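SWD1-like protein (Myceliophthora thermophila, PDB 6E29) probably serves as a subunit of the nuclear COMPASS complex, which methylates histone H3, and is represented here by its seven-bladed beta-propeller domain. Local coordinates at residues 197-202 against 206-211; 178-183 against 187-192; 132-137 against 143-148. All coordinates share one frame; numbering follows the deposited sequence.

Interaction 1 (197-202 against 206-211)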
ATOM      1  N   LEU B 197     -11.270   9.292   1.502  1.00 23.03           N
ATOM      2  CA  LEU B 197     -10.984   8.104   2.315  1.00 24.78           C
ATOM      3  C   LEU B 197     -12.330   7.494   2.726  1.00 32.60           C
ATOM      4  O   LEU B 197     -13.136   8.155   3.385  1.00 30.14           O
ATOM      5  CB  LEU B 197     -10.131   8.492   3.525  1.00 30.12           C
ATOM      6  CG  LEU B 197      -9.391   7.416   4.363  1.00 32.00           C
ATOM      7  CD1 LEU B 197     -10.348   6.661   5.253  1.00 38.80           C
ATOM      8  CD2 LEU B 197      -8.649   6.444   3.449  1.00 28.10           C
ATOM      9  N   ASN B 198     -12.584   6.258   2.283  1.00 24.28           N
ATOM     10  CA  ASN B 198     -13.772   5.479   2.619  1.00 27.20           C
ATOM     11  C   ASN B 198     -13.423   4.513   3.729  1.00 26.10           C
ATOM     12  O   ASN B 198     -12.381   3.869   3.658  1.00 26.31           O
ATOM     13  CB  ASN B 198     -14.237   4.602   1.440  1.00 28.38           C
ATOM     14  CG  ASN B 198     -14.769   5.404   0.300  1.00 37.38           C
ATOM     15  OD1 ASN B 198     -15.178   6.530   0.512  1.00 32.52           O
ATOM     16  ND2 ASN B 198     -14.781   4.826  -0.902  1.00 32.35           N
ATOM     17  N   ILE B 199     -14.318   4.365   4.702  1.00 25.54           N
ATOM     18  CA  ILE B 199     -14.206   3.305   5.698  1.00 26.83           C
ATOM     19  C   ILE B 199     -15.308   2.319   5.374  1.00 30.83           C
ATOM     20  O   ILE B 199     -16.475   2.713   5.268  1.00 29.17           O
ATOM     21  CB  ILE B 199     -14.362   3.819   7.138  1.00 25.47           C
ATOM     22  CG1 ILE B 199     -13.326   4.891   7.455  1.00 38.71           C
ATOM     23  CG2 ILE B 199     -14.153   2.655   8.137  1.00 29.54           C
ATOM     24  CD1 ILE B 199     -13.403   5.444   8.885  1.00 29.39           C
ATOM     25  N   ILE B 200     -14.934   1.064   5.153  1.00 28.49           N
ATOM     26  CA  ILE B 200     -15.838   0.002   4.708  1.00 28.47           C
ATOM     27  C   ILE B 200     -15.908  -1.046   5.802  1.00 36.87           C
ATOM     28  O   ILE B 200     -14.868  -1.534   6.255  1.00 31.15           O
ATOM     29  CB  ILE B 200     -15.339  -0.629   3.387  1.00 31.25           C
ATOM     30  CG1 ILE B 200     -15.182   0.449   2.325  1.00 32.13           C
ATOM     31  CG2 ILE B 200     -16.305  -1.770   2.835  1.00 26.29           C
ATOM     32  CD1 ILE B 200     -14.551  -0.070   1.021  1.00 32.34           C
ATOM     33  N   ASP B 201     -17.133  -1.397   6.222  1.00 40.17           N
ATOM     34  CA  ASP B 201     -17.350  -2.563   7.078  1.00 34.82           C
ATOM     35  C   ASP B 201     -17.044  -3.828   6.278  1.00 33.79           C
ATOM     36  O   ASP B 201     -17.665  -4.080   5.242  1.00 41.60           O
ATOM     37  CB  ASP B 201     -18.805  -2.545   7.557  1.00 33.34           C
ATOM     38  CG  ASP B 201     -19.103  -3.576   8.625  1.00 57.34           C
ATOM     39  OD1 ASP B 201     -18.849  -4.769   8.376  1.00 53.97           O
ATOM     40  OD2 ASP B 201     -19.633  -3.191   9.697  1.00 51.64           O
ATOM     41  N   ALA B 202     -16.060  -4.612   6.720  1.00 33.84           N
ATOM     42  CA  ALA B 202     -15.653  -5.736   5.892  1.00 42.45           C
ATOM     43  C   ALA B 202     -16.672  -6.864   5.916  1.00 41.47           C
ATOM     44  O   ALA B 202     -16.632  -7.739   5.045  1.00 60.48           O
ATOM     45  CB  ALA B 202     -14.268  -6.252   6.315  1.00 53.45           C
ATOM     46  N   GLU B 206     -20.419  -2.517   3.211  1.00 47.87           N
ATOM     47  CA  GLU B 206     -20.984  -1.200   2.992  1.00 38.56           C
ATOM     48  C   GLU B 206     -20.064  -0.122   3.547  1.00 32.82           C
ATOM     49  O   GLU B 206     -19.357  -0.315   4.544  1.00 36.49           O
ATOM     50  CB  GLU B 206     -22.366  -1.096   3.634  1.00 43.27           C
ATOM     51  CG  GLU B 206     -23.155  -2.389   3.418  1.00 59.25           C
ATOM     52  CD  GLU B 206     -24.650  -2.205   3.492  1.00 68.48           C
ATOM     53  OE1 GLU B 206     -25.124  -1.623   4.492  1.00 80.96           O
ATOM     54  OE2 GLU B 206     -25.359  -2.652   2.556  1.00 80.84           O
ATOM     55  N   ILE B 207     -20.084   1.024   2.882  1.00 30.46           N
ATOM     56  CA  ILE B 207     -19.340   2.183   3.349  1.00 28.03           C
ATOM     57  C   ILE B 207     -20.062   2.767   4.550  1.00 42.29           C
ATOM     58  O   ILE B 207     -21.258   3.043   4.488  1.00 39.08           O
ATOM     59  CB  ILE B 207     -19.188   3.211   2.225  1.00 31.19           C
ATOM     60  CG1 ILE B 207     -18.258   2.681   1.133  1.00 32.64           C
ATOM     61  CG2 ILE B 207     -18.673   4.516   2.765  1.00 27.99           C
ATOM     62  CD1 ILE B 207     -18.261   3.493  -0.145  1.00 30.95           C
ATOM     63  N   ILE B 208     -19.350   2.937   5.658  1.00 33.30           N
ATOM     64  CA  ILE B 208     -19.928   3.542   6.844  1.00 45.62           C
ATOM     65  C   ILE B 208     -19.437   4.959   7.067  1.00 36.56           C
ATOM     66  O   ILE B 208     -19.990   5.647   7.934  1.00 45.06           O
ATOM     67  CB  ILE B 208     -19.693   2.677   8.107  1.00 31.89           C
ATOM     68  CG1 ILE B 208     -18.198   2.670   8.508  1.00 41.33           C
ATOM     69  CG2 ILE B 208     -20.190   1.269   7.885  1.00 35.25           C
ATOM     70  CD1 ILE B 208     -17.915   1.825   9.731  1.00 35.99           C
ATOM     71  N   TYR B 209     -18.461   5.441   6.291  1.00 37.61           N
ATOM     72  CA  TYR B 209     -17.899   6.782   6.476  1.00 40.08           C
ATOM     73  C   TYR B 209     -17.057   7.143   5.267  1.00 36.12           C
ATOM     74  O   TYR B 209     -16.367   6.289   4.690  1.00 30.50           O
ATOM     75  CB  TYR B 209     -17.024   6.870   7.728  1.00 42.98           C
ATOM     76  CG  TYR B 209     -16.359   8.203   7.967  1.00 39.53           C
ATOM     77  CD1 TYR B 209     -17.066   9.256   8.562  1.00 50.10           C
ATOM     78  CD2 TYR B 209     -15.031   8.420   7.605  1.00 44.66           C
ATOM     79  CE1 TYR B 209     -16.455  10.479   8.802  1.00 52.34           C
ATOM     80  CE2 TYR B 209     -14.406   9.635   7.847  1.00 43.87           C
ATOM     81  CZ  TYR B 209     -15.129  10.662   8.448  1.00 42.63           C
ATOM     82  OH  TYR B 209     -14.551  11.880   8.696  1.00 70.38           O
ATOM     83  N   SER B 210     -17.124   8.413   4.880  1.00 28.10           N
ATOM     84  CA  SER B 210     -16.339   8.859   3.743  1.00 22.33           C
ATOM     85  C   SER B 210     -16.036  10.334   3.938  1.00 40.64           C
ATOM     86  O   SER B 210     -16.915  11.107   4.329  1.00 38.18           O
ATOM     87  CB  SER B 210     -17.081   8.611   2.427  1.00 31.37           C
ATOM     88  OG  SER B 210     -16.309   8.977   1.310  1.00 41.78           O
ATOM     89  N   GLU B 211     -14.799  10.722   3.657  1.00 29.81           N
ATOM     90  CA  GLU B 211     -14.421  12.124   3.831  1.00 36.19           C
ATOM     91  C   GLU B 211     -13.391  12.503   2.770  1.00 28.49           C
ATOM     92  O   GLU B 211     -12.491  11.713   2.460  1.00 24.94           O
ATOM     93  CB  GLU B 211     -13.875  12.356   5.243  1.00 33.15           C
ATOM     94  CG  GLU B 211     -13.207  13.729   5.409  1.00 42.73           C
ATOM     95  CD  GLU B 211     -12.661  13.967   6.813  1.00 64.60           C
ATOM     96  OE1 GLU B 211     -12.440  15.152   7.172  1.00 46.31           O
ATOM     97  OE2 GLU B 211     -12.454  12.965   7.553  1.00 65.83           O
TER
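A chi1 of -177° at Ser210 swings OG out opposite its backbone N, and one of -68° at Asn198 sets CG beside its own N, which brings the two polar ends together across neighbouring strands. The hydroxyl OG of Ser210 donates to OD1 of Asn198 at 2.8 Å, arriving almost in line with the amide C=O, and also bonds to Arg196. The amide's other end, ND2, is held by the backbone O of Ser150 and lies beside CD1 of Ile207, so both ends of the Asn198 amide are fixed. On the other face of the sheet, CD1 of Ile199 reaches CD2 of the Tyr209 ring at 3.6 Å, while its CG2 branch touches CG1 of Ile208 at 4.1 Å. One isoleucine can meet two successive residues because the hairpin of strands 196-201 and 207-212, the outer half of a four-stranded propeller blade, contains a classic beta bulge: Ile208 and Tyr209 both lie opposite Ile199. The N of Ile199 donates to O of Tyr209 at 2.8 Å, and its O accepts from N of Ile208 at 2.9 Å. Past the bulge the register moves by one, and Ile200 faces Ile207 as a non-hydrogen-bonded pair, their CG1 atoms 4.0 Å apart. Farther along strand 207-212, the Tyr209 hydroxyl OH donates to OE2 of Glu211 at 2.6 Å, from above the carboxylate plane.

Interaction 2 (178-183 against 187-192)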
ATOM      1  N   ALA B 178      -6.524   2.448  -3.702  1.00 24.57           N
ATOM      2  CA  ALA B 178      -5.642   1.974  -2.648  1.00 29.20           C
ATOM      3  C   ALA B 178      -6.552   1.438  -1.574  1.00 31.77           C
ATOM      4  O   ALA B 178      -7.616   2.003  -1.344  1.00 25.61           O
ATOM      5  CB  ALA B 178      -4.738   3.088  -2.051  1.00 22.93           C
ATOM      6  N   ILE B 179      -6.148   0.363  -0.915  1.00 21.05           N
ATOM      7  CA  ILE B 179      -7.008  -0.161   0.139  1.00 20.56           C
ATOM      8  C   ILE B 179      -6.162  -0.924   1.140  1.00 26.67           C
ATOM      9  O   ILE B 179      -5.221  -1.619   0.753  1.00 27.00           O
ATOM     10  CB  ILE B 179      -8.101  -1.062  -0.475  1.00 32.48           C
ATOM     11  CG1 ILE B 179      -9.166  -1.384   0.581  1.00 25.77           C
ATOM     12  CG2 ILE B 179      -7.452  -2.323  -1.166  1.00 32.93           C
ATOM     13  CD1 ILE B 179     -10.393  -2.084  -0.002  1.00 35.34           C
ATOM     14  N   VAL B 180      -6.491  -0.792   2.428  1.00 21.94           N
ATOM     15  CA  VAL B 180      -5.781  -1.529   3.481  1.00 22.57           C
ATOM     16  C   VAL B 180      -6.800  -1.997   4.507  1.00 23.83           C
ATOM     17  O   VAL B 180      -7.868  -1.403   4.660  1.00 29.55           O
ATOM     18  CB  VAL B 180      -4.691  -0.685   4.203  1.00 35.82           C
ATOM     19  CG1 VAL B 180      -3.588  -0.314   3.260  1.00 35.66           C
ATOM     20  CG2 VAL B 180      -5.268   0.585   4.828  1.00 21.21           C
ATOM     21  N   TYR B 181      -6.449  -3.037   5.277  1.00 23.88           N
ATOM     22  CA  TYR B 181      -7.334  -3.419   6.385  1.00 23.80           C
ATOM     23  C   TYR B 181      -6.952  -2.617   7.620  1.00 32.19           C
ATOM     24  O   TYR B 181      -5.762  -2.328   7.839  1.00 30.49           O
ATOM     25  CB  TYR B 181      -7.136  -4.919   6.738  1.00 25.55           C
ATOM     26  CG  TYR B 181      -7.702  -5.919   5.759  1.00 31.84           C
ATOM     27  CD1 TYR B 181      -6.967  -6.346   4.660  1.00 28.43           C
ATOM     28  CD2 TYR B 181      -8.974  -6.503   5.990  1.00 37.93           C
ATOM     29  CE1 TYR B 181      -7.474  -7.293   3.773  1.00 30.58           C
ATOM     30  CE2 TYR B 181      -9.505  -7.486   5.115  1.00 35.07           C
ATOM     31  CZ  TYR B 181      -8.745  -7.862   4.019  1.00 44.52           C
ATOM     32  OH  TYR B 181      -9.219  -8.803   3.169  1.00 33.58           O
ATOM     33  N   THR B 182      -7.927  -2.337   8.473  1.00 28.27           N
ATOM     34  CA  THR B 182      -7.612  -1.900   9.830  1.00 25.28           C
ATOM     35  C   THR B 182      -6.967  -3.072  10.584  1.00 37.56           C
ATOM     36  O   THR B 182      -6.962  -4.207  10.106  1.00 34.87           O
ATOM     37  CB  THR B 182      -8.845  -1.427  10.579  1.00 38.68           C
ATOM     38  OG1 THR B 182      -9.752  -2.535  10.742  1.00 32.65           O
ATOM     39  CG2 THR B 182      -9.507  -0.240   9.833  1.00 27.43           C
ATOM     40  N   ALA B 183      -6.436  -2.786  11.785  1.00 33.47           N
ATOM     41  CA  ALA B 183      -5.620  -3.773  12.491  1.00 47.44           C
ATOM     42  C   ALA B 183      -6.427  -5.007  12.849  1.00 39.56           C
ATOM     43  O   ALA B 183      -5.887  -6.127  12.861  1.00 37.38           O
ATOM     44  CB  ALA B 183      -5.001  -3.165  13.756  1.00 45.03           C
ATOM     45  N   HIS B 187     -12.600  -3.730   9.259  1.00 33.54           N
ATOM     46  CA  HIS B 187     -12.877  -2.650   8.322  1.00 29.24           C
ATOM     47  C   HIS B 187     -11.777  -2.554   7.286  1.00 34.82           C
ATOM     48  O   HIS B 187     -10.642  -3.002   7.487  1.00 33.72           O
ATOM     49  CB  HIS B 187     -13.007  -1.305   9.031  1.00 29.30           C
ATOM     50  CG  HIS B 187     -14.165  -1.254   9.973  1.00 38.57           C
ATOM     51  ND1 HIS B 187     -14.096  -1.734  11.269  1.00 40.16           N
ATOM     52  CD2 HIS B 187     -15.443  -0.858   9.781  1.00 39.09           C
ATOM     53  CE1 HIS B 187     -15.280  -1.604  11.842  1.00 49.41           C
ATOM     54  NE2 HIS B 187     -16.115  -1.078  10.959  1.00 44.93           N
ATOM     55  N   LEU B 188     -12.129  -1.929   6.182  1.00 26.08           N
ATOM     56  CA  LEU B 188     -11.162  -1.579   5.172  1.00 23.45           C
ATOM     57  C   LEU B 188     -11.132  -0.075   5.047  1.00 27.21           C
ATOM     58  O   LEU B 188     -12.171   0.577   5.122  1.00 29.91           O
ATOM     59  CB  LEU B 188     -11.496  -2.203   3.837  1.00 28.27           C
ATOM     60  CG  LEU B 188     -11.371  -3.735   3.884  1.00 39.75           C
ATOM     61  CD1 LEU B 188     -12.489  -4.287   3.043  1.00 45.55           C
ATOM     62  CD2 LEU B 188      -9.983  -4.201   3.387  1.00 43.55           C
ATOM     63  N   LEU B 189      -9.949   0.455   4.830  1.00 24.77           N
ATOM     64  CA  LEU B 189      -9.765   1.877   4.562  1.00 22.99           C
ATOM     65  C   LEU B 189      -9.356   1.979   3.112  1.00 27.27           C
ATOM     66  O   LEU B 189      -8.371   1.357   2.693  1.00 29.62           O
ATOM     67  CB  LEU B 189      -8.704   2.491   5.488  1.00 26.91           C
ATOM     68  CG  LEU B 189      -8.834   2.190   6.978  1.00 25.80           C
ATOM     69  CD1 LEU B 189      -7.692   2.822   7.696  1.00 35.22           C
ATOM     70  CD2 LEU B 189     -10.135   2.686   7.523  1.00 29.75           C
ATOM     71  N   ALA B 190     -10.090   2.752   2.330  1.00 27.15           N
ATOM     72  CA  ALA B 190      -9.800   2.802   0.908  1.00 27.87           C
ATOM     73  C   ALA B 190      -9.701   4.247   0.439  1.00 23.57           C
ATOM     74  O   ALA B 190     -10.370   5.146   0.973  1.00 30.13           O
ATOM     75  CB  ALA B 190     -10.875   2.067   0.100  1.00 27.19           C
ATOM     76  N   GLY B 191      -8.831   4.451  -0.528  1.00 23.29           N
ATOM     77  CA  GLY B 191      -8.671   5.754  -1.154  1.00 23.06           C
ATOM     78  C   GLY B 191      -9.166   5.741  -2.582  1.00 21.06           C
ATOM     79  O   GLY B 191      -9.146   4.708  -3.264  1.00 26.45           O
ATOM     80  N   THR B 192      -9.570   6.925  -3.071  1.00 22.59           N
ATOM     81  CA  THR B 192     -10.181   7.007  -4.376  1.00 20.53           C
ATOM     82  C   THR B 192      -9.529   8.067  -5.243  1.00 24.95           C
ATOM     83  O   THR B 192      -8.707   8.887  -4.791  1.00 27.82           O
ATOM     84  CB  THR B 192     -11.679   7.346  -4.294  1.00 31.91           C
ATOM     85  OG1 THR B 192     -11.824   8.733  -3.929  1.00 24.19           O
ATOM     86  CG2 THR B 192     -12.416   6.414  -3.301  1.00 29.60           C
TER
HETATM   87  O   HOH W   1     -11.598  -2.137  12.358  1.00 41.64           O
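The inner hairpin of a beta-propeller blade is formed here by strands 176-181 and 187-192, antiparallel and in regular register from Ala178 opposite Gly191 to Tyr181 opposite Leu188. Its central hydrogen-bonded pair is Val180 with Leu189: N of Val180 donates to O of Leu189 at 2.9 Å, and N of Leu189 returns a bond to O of Val180 at 2.8 Å. On one face lies a CH-pi interaction. The methyl CD2 of Leu188 sits 3.5 Å from the centroid of the Tyr181 ring, only 9° off the ring normal, with the two side chains alongside each other and pointing the same way. CD1 of Ile179 touches CB of Leu188 at 4.0 Å on the same face. At the turn end, N of Thr182 bonds to O of His187 at 3.0 Å. OG1 of Thr182 lies between the backbone N and carbonyl carbon (chi1 64°), directed to a water that also meets ND1 of His187 at 2.8 Å, in the imidazole plane. This leaves CG2 anti to the carbonyl carbon, where it packs on CB of His187 at 3.7 Å and on CD2 of Leu189. Strand 196-201 continues the sheet beyond 187-192. Ala178 and Val180 pack on Leu221 of strand 218-223, whereas Ile179, Tyr181 and Leu188 rest on Ala125 of strand 123-128, and the Tyr181 hydroxyl bonds to Gln123.

Interaction 3 (132-137 against 143-148)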
ATOM      1  N   GLN B 132     -13.645  -2.180 -10.337  1.00 40.86           N
ATOM      2  CA  GLN B 132     -14.179  -2.149  -8.985  1.00 36.93           C
ATOM      3  C   GLN B 132     -13.241  -2.849  -8.005  1.00 37.29           C
ATOM      4  O   GLN B 132     -12.700  -3.913  -8.325  1.00 32.13           O
ATOM      5  CB  GLN B 132     -15.546  -2.845  -8.950  1.00 37.54           C
ATOM      6  CG  GLN B 132     -16.526  -2.313  -9.981  1.00 56.72           C
ATOM      7  CD  GLN B 132     -17.447  -3.400 -10.540  1.00 72.58           C
ATOM      8  OE1 GLN B 132     -18.652  -3.377 -10.289  1.00 76.13           O
ATOM      9  NE2 GLN B 132     -16.880  -4.353 -11.309  1.00 66.40           N
ATOM     10  N   PRO B 133     -13.103  -2.337  -6.781  1.00 28.96           N
ATOM     11  CA  PRO B 133     -12.249  -3.010  -5.786  1.00 28.63           C
ATOM     12  C   PRO B 133     -12.905  -4.292  -5.316  1.00 30.52           C
ATOM     13  O   PRO B 133     -14.118  -4.420  -5.366  1.00 31.65           O
ATOM     14  CB  PRO B 133     -12.167  -2.000  -4.640  1.00 36.41           C
ATOM     15  CG  PRO B 133     -13.463  -1.225  -4.735  1.00 34.12           C
ATOM     16  CD  PRO B 133     -13.734  -1.134  -6.228  1.00 29.93           C
ATOM     17  N   MET B 134     -12.087  -5.252  -4.875  1.00 30.37           N
ATOM     18  CA  MET B 134     -12.610  -6.593  -4.606  1.00 45.33           C
ATOM     19  C   MET B 134     -12.117  -7.143  -3.271  1.00 34.85           C
ATOM     20  O   MET B 134     -10.969  -6.932  -2.882  1.00 33.53           O
ATOM     21  CB  MET B 134     -12.211  -7.592  -5.720  1.00 39.27           C
ATOM     22  CG  MET B 134     -12.643  -7.217  -7.121  1.00 40.49           C
ATOM     23  SD  MET B 134     -14.430  -7.328  -7.351  1.00 50.16           S
ATOM     24  CE  MET B 134     -14.663  -9.062  -7.120  1.00 41.58           C
ATOM     25  N   LEU B 135     -13.014  -7.833  -2.568  1.00 32.05           N
ATOM     26  CA  LEU B 135     -12.680  -8.661  -1.418  1.00 38.89           C
ATOM     27  C   LEU B 135     -12.781 -10.121  -1.859  1.00 35.14           C
ATOM     28  O   LEU B 135     -13.844 -10.574  -2.311  1.00 37.23           O
ATOM     29  CB  LEU B 135     -13.621  -8.356  -0.256  1.00 34.30           C
ATOM     30  CG  LEU B 135     -13.261  -8.976   1.090  1.00 43.27           C
ATOM     31  CD1 LEU B 135     -11.890  -8.551   1.427  1.00 55.27           C
ATOM     32  CD2 LEU B 135     -14.207  -8.492   2.186  1.00 54.82           C
ATOM     33  N   VAL B 136     -11.688 -10.865  -1.764  1.00 35.74           N
ATOM     34  CA  VAL B 136     -11.681 -12.237  -2.279  1.00 39.76           C
ATOM     35  C   VAL B 136     -11.421 -13.217  -1.143  1.00 43.76           C
ATOM     36  O   VAL B 136     -10.464 -13.054  -0.384  1.00 37.35           O
ATOM     37  CB  VAL B 136     -10.642 -12.427  -3.405  1.00 49.96           C
ATOM     38  CG1 VAL B 136     -10.676 -13.882  -3.911  1.00 49.70           C
ATOM     39  CG2 VAL B 136     -10.910 -11.463  -4.562  1.00 39.81           C
ATOM     40  N   ASP B 137     -12.244 -14.256  -1.052  1.00 43.81           N
ATOM     41  CA  ASP B 137     -11.984 -15.363  -0.132  1.00 42.58           C
ATOM     42  C   ASP B 137     -11.227 -16.460  -0.869  1.00 52.25           C
ATOM     43  O   ASP B 137     -11.767 -17.066  -1.810  1.00 48.58           O
ATOM     44  CB  ASP B 137     -13.318 -15.869   0.428  1.00 44.58           C
ATOM     45  CG  ASP B 137     -13.199 -17.151   1.246  1.00 53.96           C
ATOM     46  OD1 ASP B 137     -12.091 -17.673   1.496  1.00 50.65           O
ATOM     47  OD2 ASP B 137     -14.283 -17.666   1.640  1.00 59.64           O
ATOM     48  N   GLU B 143     -11.682 -19.365  -5.811  1.00 61.62           N
ATOM     49  CA  GLU B 143     -11.998 -18.307  -4.871  1.00 51.04           C
ATOM     50  C   GLU B 143     -13.496 -17.963  -4.888  1.00 52.30           C
ATOM     51  O   GLU B 143     -14.266 -18.357  -5.771  1.00 52.60           O
ATOM     52  CB  GLU B 143     -11.188 -17.071  -5.213  1.00 49.02           C
ATOM     53  CG  GLU B 143     -11.629 -16.367  -6.500  1.00 57.21           C
ATOM     54  CD  GLU B 143     -11.130 -17.028  -7.779  1.00 61.15           C
ATOM     55  OE1 GLU B 143     -10.493 -18.108  -7.733  1.00 64.08           O
ATOM     56  OE2 GLU B 143     -11.362 -16.438  -8.848  1.00 71.66           O
ATOM     57  N   VAL B 144     -13.893 -17.192  -3.885  1.00 58.60           N
ATOM     58  CA  VAL B 144     -15.173 -16.502  -3.889  1.00 57.43           C
ATOM     59  C   VAL B 144     -14.866 -15.011  -3.847  1.00 49.90           C
ATOM     60  O   VAL B 144     -14.174 -14.542  -2.938  1.00 47.78           O
ATOM     61  CB  VAL B 144     -16.064 -16.915  -2.711  1.00 49.98           C
ATOM     62  CG1 VAL B 144     -17.522 -16.361  -2.940  1.00 50.50           C
ATOM     63  CG2 VAL B 144     -16.028 -18.411  -2.508  1.00 57.36           C
ATOM     64  N   ARG B 145     -15.366 -14.272  -4.831  1.00 47.21           N
ATOM     65  CA  ARG B 145     -15.065 -12.856  -4.929  1.00 42.63           C
ATOM     66  C   ARG B 145     -16.282 -12.055  -4.476  1.00 47.16           C
ATOM     67  O   ARG B 145     -17.422 -12.462  -4.693  1.00 55.51           O
ATOM     68  CB  ARG B 145     -14.712 -12.462  -6.370  1.00 53.19           C
ATOM     69  CG  ARG B 145     -13.776 -13.397  -7.085  1.00 61.85           C
ATOM     70  CD  ARG B 145     -13.278 -12.821  -8.410  1.00 45.83           C
ATOM     71  NE  ARG B 145     -12.513 -13.841  -9.132  1.00 74.36           N
ATOM     72  CZ  ARG B 145     -11.691 -13.586 -10.145  1.00 50.22           C
ATOM     73  NH1 ARG B 145     -11.535 -12.344 -10.568  1.00 58.55           N
ATOM     74  NH2 ARG B 145     -11.027 -14.565 -10.732  1.00 56.40           N
ATOM     75  N   TYR B 146     -16.029 -10.896  -3.870  1.00 39.77           N
ATOM     76  CA  TYR B 146     -17.081  -9.991  -3.421  1.00 39.18           C
ATOM     77  C   TYR B 146     -16.762  -8.594  -3.910  1.00 37.06           C
ATOM     78  O   TYR B 146     -15.651  -8.110  -3.665  1.00 44.02           O
ATOM     79  CB  TYR B 146     -17.168  -9.973  -1.908  1.00 39.39           C
ATOM     80  CG  TYR B 146     -17.528 -11.323  -1.361  1.00 40.95           C
ATOM     81  CD1 TYR B 146     -16.554 -12.202  -0.962  1.00 43.69           C
ATOM     82  CD2 TYR B 146     -18.862 -11.711  -1.250  1.00 46.83           C
ATOM     83  CE1 TYR B 146     -16.872 -13.436  -0.458  1.00 43.64           C
ATOM     84  CE2 TYR B 146     -19.196 -12.946  -0.762  1.00 45.72           C
ATOM     85  CZ  TYR B 146     -18.183 -13.802  -0.353  1.00 48.89           C
ATOM     86  OH  TYR B 146     -18.471 -15.058   0.135  1.00 55.82           O
ATOM     87  N   VAL B 147     -17.707  -7.945  -4.599  1.00 37.47           N
ATOM     88  CA  VAL B 147     -17.431  -6.587  -5.087  1.00 35.69           C
ATOM     89  C   VAL B 147     -17.440  -5.617  -3.907  1.00 45.32           C
ATOM     90  O   VAL B 147     -18.325  -5.672  -3.039  1.00 43.02           O
ATOM     91  CB  VAL B 147     -18.460  -6.145  -6.145  1.00 39.60           C
ATOM     92  CG1 VAL B 147     -18.147  -4.689  -6.613  1.00 44.58           C
ATOM     93  CG2 VAL B 147     -18.493  -7.057  -7.305  1.00 51.43           C
ATOM     94  N   LEU B 148     -16.532  -4.753  -3.885  1.00 33.69           N
ATOM     95  CA  LEU B 148     -16.570  -3.743  -2.826  1.00 31.77           C
ATOM     96  C   LEU B 148     -17.023  -2.400  -3.386  1.00 30.84           C
ATOM     97  O   LEU B 148     -16.840  -2.119  -4.580  1.00 31.38           O
ATOM     98  CB  LEU B 148     -15.181  -3.579  -2.180  1.00 39.08           C
ATOM     99  CG  LEU B 148     -14.654  -4.655  -1.242  1.00 42.34           C
ATOM    100  CD1 LEU B 148     -13.205  -4.317  -0.896  1.00 31.65           C
ATOM    101  CD2 LEU B 148     -15.502  -4.695   0.027  1.00 42.11           C
TER
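Leu135 and Tyr146 form one hydrogen-bonded pair of this antiparallel hairpin: N of Leu135 donates to O of Tyr146 at 2.9 Å, and O of Leu135 accepts from N of Tyr146 at 2.7 Å. Asp137 and Val144 repeat the two-way exchange, with N of Asp137 2.7 Å from O of Val144, and N of Leu148 donates to O of Pro133, making five backbone bonds between 132-137 and 143-148. Two donors of one arginine are taken up by a single oxygen: NE and NH2 of Arg145 both bond to OE2 of Glu143, at 2.9 and 2.7 Å, in a side-on salt bridge. NE uses the anti lone pair of that oxygen, and NH2 comes nearly along its C-O axis. NH2 also donates to O of Arg106, and the guanidinium makes a cation-pi contact with Phe107. An alanine in place of this glutamate would probably leave the Arg145 charge without its carboxylate mate, held by Arg106 O and Phe107. CB of Glu143 presses on CG1 of Val136 at 3.5 Å, and CE of the bent Met134 meets CB of Arg145 at 3.5 Å. OD1 of Asp137 is hydrogen-bonded to OG1 of Thr139. Within the blade, Met134 and Val136 turn their backbone bonds to strand 123-128; Val105 of strand 100-106 touches Glu143 and Arg145, and Leu135 and Leu148 pack on Tyr181 and Ile179 of strand 176-181.

How the interactions relate
Interactions 1 and 2 share a blade, and interaction 3 belongs to the blade before it. The two hairpins of the shared blade, with centres about 9 Å apart, are probably joined by backbone bonds: Leu188 N lies 2.8 Å from Ile200 O, and Asn198 N lies 2.8 Å from Ala190 O. Interaction 3 meets the other two mainly by packing. Its Leu148 reaches both, CD1 lying 3.7 Å from CD1 of Ile179 and CD2 4.1 Å from CG2 of Ile200. Interaction 2 is nearest the centre of the chain, about 9 Å from it, against about 17 and 18 Å for interactions 1 and 3. In this example backbone bonds knit each blade, while packing and a few side-chain bonds, such as Tyr181 to Gln123, join the two.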